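Local coordinates for hypothetical protein PP5205 (Pseudomonas putida, PDB 2G2X) that is of unknown function but consists of an EVE domain, related to the ASCH and PUA domains, and so may bind RNA or modified nucleic acid, at residues Gly61-Asp72 with Trp94-Phe105. Residues are numbered along the deposited sequence; the frame is centred on the assembly and turned at random.
Sequences GIARITRAAYPD and WSAVDVAHVQTF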
ATOM      1  N   GLY A  61      -8.078  -3.736   5.653  1.00  8.56           N
ATOM      2  CA  GLY A  61      -9.200  -3.236   4.883  1.00  9.21           C
ATOM      3  C   GLY A  61      -8.920  -2.965   3.419  1.00  9.22           C
ATOM      4  O   GLY A  61      -7.898  -3.389   2.874  1.00  8.67           O
ATOM      5  N   ILE A  62      -9.839  -2.249   2.780  1.00  7.54           N
ATOM      6  CA  ILE A  62      -9.709  -1.927   1.369  1.00  7.04           C
ATOM      7  C   ILE A  62      -9.794  -0.430   1.148  1.00  6.63           C
ATOM      8  O   ILE A  62     -10.560   0.259   1.818  1.00  6.46           O
ATOM      9  CB  ILE A  62     -10.829  -2.598   0.541  1.00  6.91           C
ATOM     10  CG1 ILE A  62     -10.760  -4.115   0.725  1.00  8.29           C
ATOM     11  CG2 ILE A  62     -10.700  -2.205  -0.939  1.00  4.86           C
ATOM     12  CD1 ILE A  62     -11.949  -4.870   0.139  1.00 10.85           C
ATOM     13  N   ALA A  63      -9.000   0.062   0.204  1.00  5.38           N
ATOM     14  CA  ALA A  63      -8.992   1.475  -0.146  1.00  6.13           C
ATOM     15  C   ALA A  63      -8.863   1.563  -1.664  1.00  7.96           C
ATOM     16  O   ALA A  63      -8.648   0.546  -2.329  1.00  8.89           O
ATOM     17  CB  ALA A  63      -7.823   2.189   0.538  1.00  3.03           C
ATOM     18  N   ARG A  64      -8.985   2.769  -2.212  1.00  8.99           N
ATOM     19  CA  ARG A  64      -8.894   2.956  -3.653  1.00  9.25           C
ATOM     20  C   ARG A  64      -7.981   4.113  -4.053  1.00  7.47           C
ATOM     21  O   ARG A  64      -7.725   5.018  -3.263  1.00  7.23           O
ATOM     22  CB  ARG A  64     -10.292   3.190  -4.236  1.00 12.84           C
ATOM     23  CG  ARG A  64     -10.959   4.490  -3.792  1.00 17.90           C
ATOM     24  CD  ARG A  64     -12.298   4.691  -4.501  1.00 24.52           C
ATOM     25  NE  ARG A  64     -12.883   6.002  -4.226  1.00 29.99           N
ATOM     26  CZ  ARG A  64     -13.345   6.381  -3.037  1.00 32.01           C
ATOM     27  NH1 ARG A  64     -13.294   5.543  -2.011  1.00 35.04           N
ATOM     28  NH2 ARG A  64     -13.852   7.597  -2.869  1.00 31.02           N
ATOM     29  N   ILE A  65      -7.497   4.074  -5.293  1.00  6.17           N
ATOM     30  CA  ILE A  65      -6.622   5.116  -5.822  1.00  6.10           C
ATOM     31  C   ILE A  65      -7.476   6.257  -6.363  1.00  7.40           C
ATOM     32  O   ILE A  65      -8.304   6.042  -7.250  1.00  7.10           O
ATOM     33  CB  ILE A  65      -5.751   4.585  -6.975  1.00  5.34           C
ATOM     34  CG1 ILE A  65      -4.976   3.346  -6.517  1.00  5.26           C
ATOM     35  CG2 ILE A  65      -4.803   5.675  -7.452  1.00  4.31           C
ATOM     36  CD1 ILE A  65      -4.123   3.577  -5.274  1.00  4.16           C
ATOM     37  N   THR A  66      -7.273   7.462  -5.829  1.00  8.13           N
ATOM     38  CA  THR A  66      -8.029   8.636  -6.265  1.00  8.58           C
ATOM     39  C   THR A  66      -7.202   9.577  -7.136  1.00  7.43           C
ATOM     40  O   THR A  66      -7.724  10.552  -7.659  1.00  7.67           O
ATOM     41  CB  THR A  66      -8.600   9.446  -5.061  1.00 10.31           C
ATOM     42  OG1 THR A  66      -7.542   9.783  -4.152  1.00  7.14           O
ATOM     43  CG2 THR A  66      -9.666   8.642  -4.335  1.00  6.97           C
ATOM     44  N   ARG A  67      -5.911   9.292  -7.272  1.00  7.39           N
ATOM     45  CA  ARG A  67      -5.030  10.097  -8.121  1.00  7.48           C
ATOM     46  C   ARG A  67      -3.814   9.276  -8.544  1.00  7.90           C
ATOM     47  O   ARG A  67      -3.051   8.796  -7.703  1.00  6.38           O
ATOM     48  CB  ARG A  67      -4.555  11.374  -7.417  1.00  8.38           C
ATOM     49  CG  ARG A  67      -3.760  12.274  -8.365  1.00  8.70           C
ATOM     50  CD  ARG A  67      -3.157  13.540  -7.728  1.00  8.64           C
ATOM     51  NE  ARG A  67      -2.417  14.281  -8.750  1.00 10.78           N
ATOM     52  CZ  ARG A  67      -1.623  15.326  -8.531  1.00  9.16           C
ATOM     53  NH1 ARG A  67      -1.437  15.795  -7.305  1.00  9.68           N
ATOM     54  NH2 ARG A  67      -1.004  15.896  -9.554  1.00  6.51           N
ATOM     55  N   ALA A  68      -3.643   9.117  -9.852  1.00  8.77           N
ATOM     56  CA  ALA A  68      -2.530   8.347 -10.390  1.00  9.19           C
ATOM     57  C   ALA A  68      -1.193   8.983 -10.023  1.00  8.67           C
ATOM     58  O   ALA A  68      -1.134  10.125  -9.571  1.00  9.83           O
ATOM     59  CB  ALA A  68      -2.664   8.218 -11.906  1.00  6.67           C
ATOM     60  N   ALA A  69      -0.120   8.234 -10.230  1.00  8.79           N
ATOM     61  CA  ALA A  69       1.220   8.695  -9.892  1.00 10.20           C
ATOM     62  C   ALA A  69       1.579  10.111 -10.340  1.00 10.28           C
ATOM     63  O   ALA A  69       1.303  10.520 -11.472  1.00  9.84           O
ATOM     64  CB  ALA A  69       2.262   7.701 -10.432  1.00  9.98           C
ATOM     65  N   TYR A  70       2.186  10.853  -9.417  1.00 10.03           N
ATOM     66  CA  TYR A  70       2.668  12.203  -9.659  1.00  9.71           C
ATOM     67  C   TYR A  70       3.906  12.367  -8.766  1.00 11.28           C
ATOM     68  O   TYR A  70       4.078  11.612  -7.805  1.00  8.70           O
ATOM     69  CB  TYR A  70       1.600  13.247  -9.319  1.00 10.16           C
ATOM     70  CG  TYR A  70       1.184  13.307  -7.871  1.00 11.43           C
ATOM     71  CD1 TYR A  70       0.346  12.335  -7.324  1.00 10.48           C
ATOM     72  CD2 TYR A  70       1.585  14.366  -7.058  1.00 10.33           C
ATOM     73  CE1 TYR A  70      -0.090  12.417  -6.007  1.00 11.77           C
ATOM     74  CE2 TYR A  70       1.154  14.462  -5.736  1.00 11.97           C
ATOM     75  CZ  TYR A  70       0.314  13.484  -5.218  1.00 12.91           C
ATOM     76  OH  TYR A  70      -0.144  13.587  -3.923  1.00 13.94           O
ATOM     77  N   PRO A  71       4.785  13.339  -9.074  1.00 11.73           N
ATOM     78  CA  PRO A  71       6.003  13.563  -8.279  1.00 12.79           C
ATOM     79  C   PRO A  71       5.766  13.680  -6.774  1.00 13.17           C
ATOM     80  O   PRO A  71       4.979  14.511  -6.329  1.00 16.34           O
ATOM     81  CB  PRO A  71       6.580  14.847  -8.879  1.00 13.67           C
ATOM     82  CG  PRO A  71       6.167  14.748 -10.334  1.00 14.42           C
ATOM     83  CD  PRO A  71       4.714  14.277 -10.210  1.00 12.23           C
ATOM     84  N   ASP A  72       6.455  12.850  -5.995  1.00 12.66           N
ATOM     85  CA  ASP A  72       6.311  12.861  -4.541  1.00 12.16           C
ATOM     86  C   ASP A  72       6.889  14.168  -4.009  1.00 13.43           C
ATOM     87  O   ASP A  72       8.102  14.344  -3.971  1.00 13.64           O
ATOM     88  CB  ASP A  72       7.054  11.670  -3.938  1.00 10.95           C
ATOM     89  CG  ASP A  72       6.739  11.461  -2.468  1.00 13.42           C
ATOM     90  OD1 ASP A  72       6.296  12.427  -1.808  1.00 12.68           O
ATOM     91  OD2 ASP A  72       6.948  10.327  -1.968  1.00 14.46           O
ATOM     92  N   TRP A  94      10.971  10.104  -7.449  1.00  9.18           N
ATOM     93  CA  TRP A  94       9.882   9.485  -6.704  1.00  7.97           C
ATOM     94  C   TRP A  94       8.465   9.912  -7.029  1.00  8.17           C
ATOM     95  O   TRP A  94       8.206  11.044  -7.450  1.00  6.67           O
ATOM     96  CB  TRP A  94      10.160   9.633  -5.215  1.00  7.24           C
ATOM     97  CG  TRP A  94      11.553   9.195  -4.909  1.00  9.13           C
ATOM     98  CD1 TRP A  94      12.604   9.987  -4.546  1.00  8.09           C
ATOM     99  CD2 TRP A  94      12.077   7.863  -5.028  1.00  9.48           C
ATOM    100  NE1 TRP A  94      13.749   9.234  -4.435  1.00  8.32           N
ATOM    101  CE2 TRP A  94      13.457   7.926  -4.723  1.00  9.96           C
ATOM    102  CE3 TRP A  94      11.513   6.621  -5.361  1.00  8.37           C
ATOM    103  CZ2 TRP A  94      14.289   6.794  -4.749  1.00  7.45           C
ATOM    104  CZ3 TRP A  94      12.337   5.493  -5.386  1.00 10.24           C
ATOM    105  CH2 TRP A  94      13.713   5.591  -5.078  1.00 11.27           C
ATOM    106  N   SER A  95       7.546   8.974  -6.825  1.00  7.56           N
ATOM    107  CA  SER A  95       6.137   9.193  -7.115  1.00  7.67           C
ATOM    108  C   SER A  95       5.240   8.869  -5.936  1.00  7.59           C
ATOM    109  O   SER A  95       5.588   8.082  -5.057  1.00  7.63           O
ATOM    110  CB  SER A  95       5.708   8.331  -8.308  1.00  6.87           C
ATOM    111  OG  SER A  95       6.369   8.721  -9.499  1.00  8.79           O
ATOM    112  N   ALA A  96       4.070   9.489  -5.932  1.00  8.55           N
ATOM    113  CA  ALA A  96       3.085   9.264  -4.893  1.00  8.17           C
ATOM    114  C   ALA A  96       1.750   9.102  -5.594  1.00  7.21           C
ATOM    115  O   ALA A  96       1.641   9.352  -6.793  1.00  8.44           O
ATOM    116  CB  ALA A  96       3.038  10.459  -3.946  1.00  8.54           C
ATOM    117  N   VAL A  97       0.745   8.654  -4.854  1.00  7.07           N
ATOM    118  CA  VAL A  97      -0.599   8.517  -5.392  1.00  6.01           C
ATOM    119  C   VAL A  97      -1.490   8.921  -4.236  1.00  7.43           C
ATOM    120  O   VAL A  97      -1.043   8.906  -3.092  1.00  7.90           O
ATOM    121  CB  VAL A  97      -0.934   7.057  -5.815  1.00  8.24           C
ATOM    122  CG1 VAL A  97      -0.046   6.635  -6.981  1.00  4.99           C
ATOM    123  CG2 VAL A  97      -0.774   6.111  -4.634  1.00  6.90           C
ATOM    124  N   ASP A  98      -2.729   9.309  -4.523  1.00  6.53           N
ATOM    125  CA  ASP A  98      -3.647   9.686  -3.460  1.00  5.64           C
ATOM    126  C   ASP A  98      -4.670   8.575  -3.304  1.00  6.64           C
ATOM    127  O   ASP A  98      -5.103   7.975  -4.289  1.00  6.71           O
ATOM    128  CB  ASP A  98      -4.341  11.014  -3.777  1.00  7.26           C
ATOM    129  CG  ASP A  98      -3.397  12.202  -3.692  1.00  7.03           C
ATOM    130  OD1 ASP A  98      -2.335  12.079  -3.042  1.00  6.52           O
ATOM    131  OD2 ASP A  98      -3.720  13.261  -4.267  1.00  8.12           O
ATOM    132  N   VAL A  99      -5.069   8.308  -2.065  1.00  6.87           N
ATOM    133  CA  VAL A  99      -6.012   7.234  -1.802  1.00  7.50           C
ATOM    134  C   VAL A  99      -7.215   7.661  -0.981  1.00  9.81           C
ATOM    135  O   VAL A  99      -7.231   8.734  -0.376  1.00 11.92           O
ATOM    136  CB  VAL A  99      -5.318   6.078  -1.048  1.00  8.71           C
ATOM    137  CG1 VAL A  99      -4.078   5.627  -1.813  1.00  4.68           C
ATOM    138  CG2 VAL A  99      -4.947   6.524   0.369  1.00  5.71           C
ATOM    139  N   ALA A 100      -8.227   6.801  -0.965  1.00  8.55           N
ATOM    140  CA  ALA A 100      -9.435   7.052  -0.204  1.00  8.26           C
ATOM    141  C   ALA A 100      -9.900   5.724   0.370  1.00  9.45           C
ATOM    142  O   ALA A 100      -9.635   4.655  -0.192  1.00  8.05           O
ATOM    143  CB  ALA A 100     -10.511   7.664  -1.092  1.00  9.38           C
ATOM    144  N   HIS A 101     -10.583   5.809   1.501  1.00  9.32           N
ATOM    145  CA  HIS A 101     -11.089   4.645   2.209  1.00 10.63           C
ATOM    146  C   HIS A 101     -12.262   3.985   1.512  1.00 11.40           C
ATOM    147  O   HIS A 101     -13.132   4.660   0.967  1.00 13.26           O
ATOM    148  CB  HIS A 101     -11.528   5.057   3.617  1.00  9.67           C
ATOM    149  CG  HIS A 101     -12.184   3.957   4.397  1.00 10.71           C
ATOM    150  ND1 HIS A 101     -11.482   3.112   5.227  1.00 10.26           N
ATOM    151  CD2 HIS A 101     -13.483   3.581   4.487  1.00  6.69           C
ATOM    152  CE1 HIS A 101     -12.319   2.266   5.800  1.00  9.20           C
ATOM    153  NE2 HIS A 101     -13.540   2.530   5.368  1.00  6.73           N
ATOM    154  N   VAL A 102     -12.280   2.656   1.530  1.00 12.03           N
ATOM    155  CA  VAL A 102     -13.390   1.917   0.949  1.00 11.00           C
ATOM    156  C   VAL A 102     -14.055   1.083   2.040  1.00 10.91           C
ATOM    157  O   VAL A 102     -15.262   1.173   2.248  1.00 10.90           O
ATOM    158  CB  VAL A 102     -12.945   0.990  -0.201  1.00 10.70           C
ATOM    159  CG1 VAL A 102     -14.109   0.098  -0.618  1.00  9.64           C
ATOM    160  CG2 VAL A 102     -12.487   1.819  -1.393  1.00  8.69           C
ATOM    161  N   GLN A 103     -13.270   0.287   2.755  1.00 12.00           N
ATOM    162  CA  GLN A 103     -13.839  -0.545   3.808  1.00 14.08           C
ATOM    163  C   GLN A 103     -12.815  -0.918   4.868  1.00 14.15           C
ATOM    164  O   GLN A 103     -11.631  -1.104   4.578  1.00 14.08           O
ATOM    165  CB  GLN A 103     -14.423  -1.829   3.197  1.00 16.56           C
ATOM    166  CG  GLN A 103     -15.571  -2.463   3.982  1.00 17.84           C
ATOM    167  CD  GLN A 103     -16.003  -3.807   3.404  1.00 20.67           C
ATOM    168  OE1 GLN A 103     -17.183  -4.166   3.437  1.00 22.20           O
ATOM    169  NE2 GLN A 103     -15.043  -4.561   2.884  1.00 21.11           N
ATOM    170  N   THR A 104     -13.273  -1.015   6.106  1.00 14.52           N
ATOM    171  CA  THR A 104     -12.397  -1.416   7.194  1.00 15.23           C
ATOM    172  C   THR A 104     -12.924  -2.752   7.699  1.00 14.39           C
ATOM    173  O   THR A 104     -14.067  -2.838   8.148  1.00 11.17           O
ATOM    174  CB  THR A 104     -12.394  -0.382   8.349  1.00 15.67           C
ATOM    175  OG1 THR A 104     -11.912  -1.003   9.552  1.00 16.09           O
ATOM    176  CG2 THR A 104     -13.782   0.144   8.588  1.00 20.44           C
ATOM    177  N   PHE A 105     -12.104  -3.797   7.598  1.00 13.92           N
ATOM    178  CA  PHE A 105     -12.518  -5.122   8.057  1.00 14.19           C
ATOM    179  C   PHE A 105     -12.718  -5.137   9.566  1.00 15.90           C
ATOM    180  O   PHE A 105     -11.962  -4.499  10.302  1.00 16.34           O
ATOM    181  CB  PHE A 105     -11.478  -6.175   7.679  1.00 11.39           C
ATOM    182  CG  PHE A 105     -11.236  -6.290   6.198  1.00 10.12           C
ATOM    183  CD1 PHE A 105     -12.176  -5.816   5.280  1.00  8.46           C
ATOM    184  CD2 PHE A 105     -10.086  -6.905   5.718  1.00  9.31           C
ATOM    185  CE1 PHE A 105     -11.973  -5.955   3.907  1.00  9.01           C
ATOM    186  CE2 PHE A 105      -9.868  -7.053   4.341  1.00  9.27           C
ATOM    187  CZ  PHE A 105     -10.816  -6.577   3.436  1.00  9.09           C
TER
HETATM  188  O   HOH W   1      -2.732  15.514  -5.058  1.00 10.55           O
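Torsions bring Y70 and D98 together: Y70 CG sits between its backbone N and carbonyl carbon (chi1 64°), and D98 CG lies anti to its carbonyl carbon (chi1 -71°). They join two neighbouring antiparallel strands in the mixed sheet of the EVE domain, a PUA relative. Y70 OH donates to D98 OD1 at 2.8 Å, on the syn side and 28° out of the carboxylate plane. A96 CB lies over one face of the Y70 ring and the R67 guanidinium over the other. R67 is extended, with NH1 3.2 Å above the ring plane. Water 1 bridges R67 NH1 and D98 OD2, which are too far apart for a salt bridge. A phenylalanine in place of Y70 would probably leave D98 OD1 without this donor and the carboxylate freer to turn. Two of the three register shifts are classic beta bulges: T66 and R67 face D98, and V102 and Q103 face I62. T66 OG1 hydrogen-bonds to E23 of strand 23-26, beside strand 95-110. Beyond the bulge at I62, F105 lies flat over G61, whose CA is 3.7 Å from the ring centroid. I62 O accepts from both V102 N and Q103 N, from the same face of its plane.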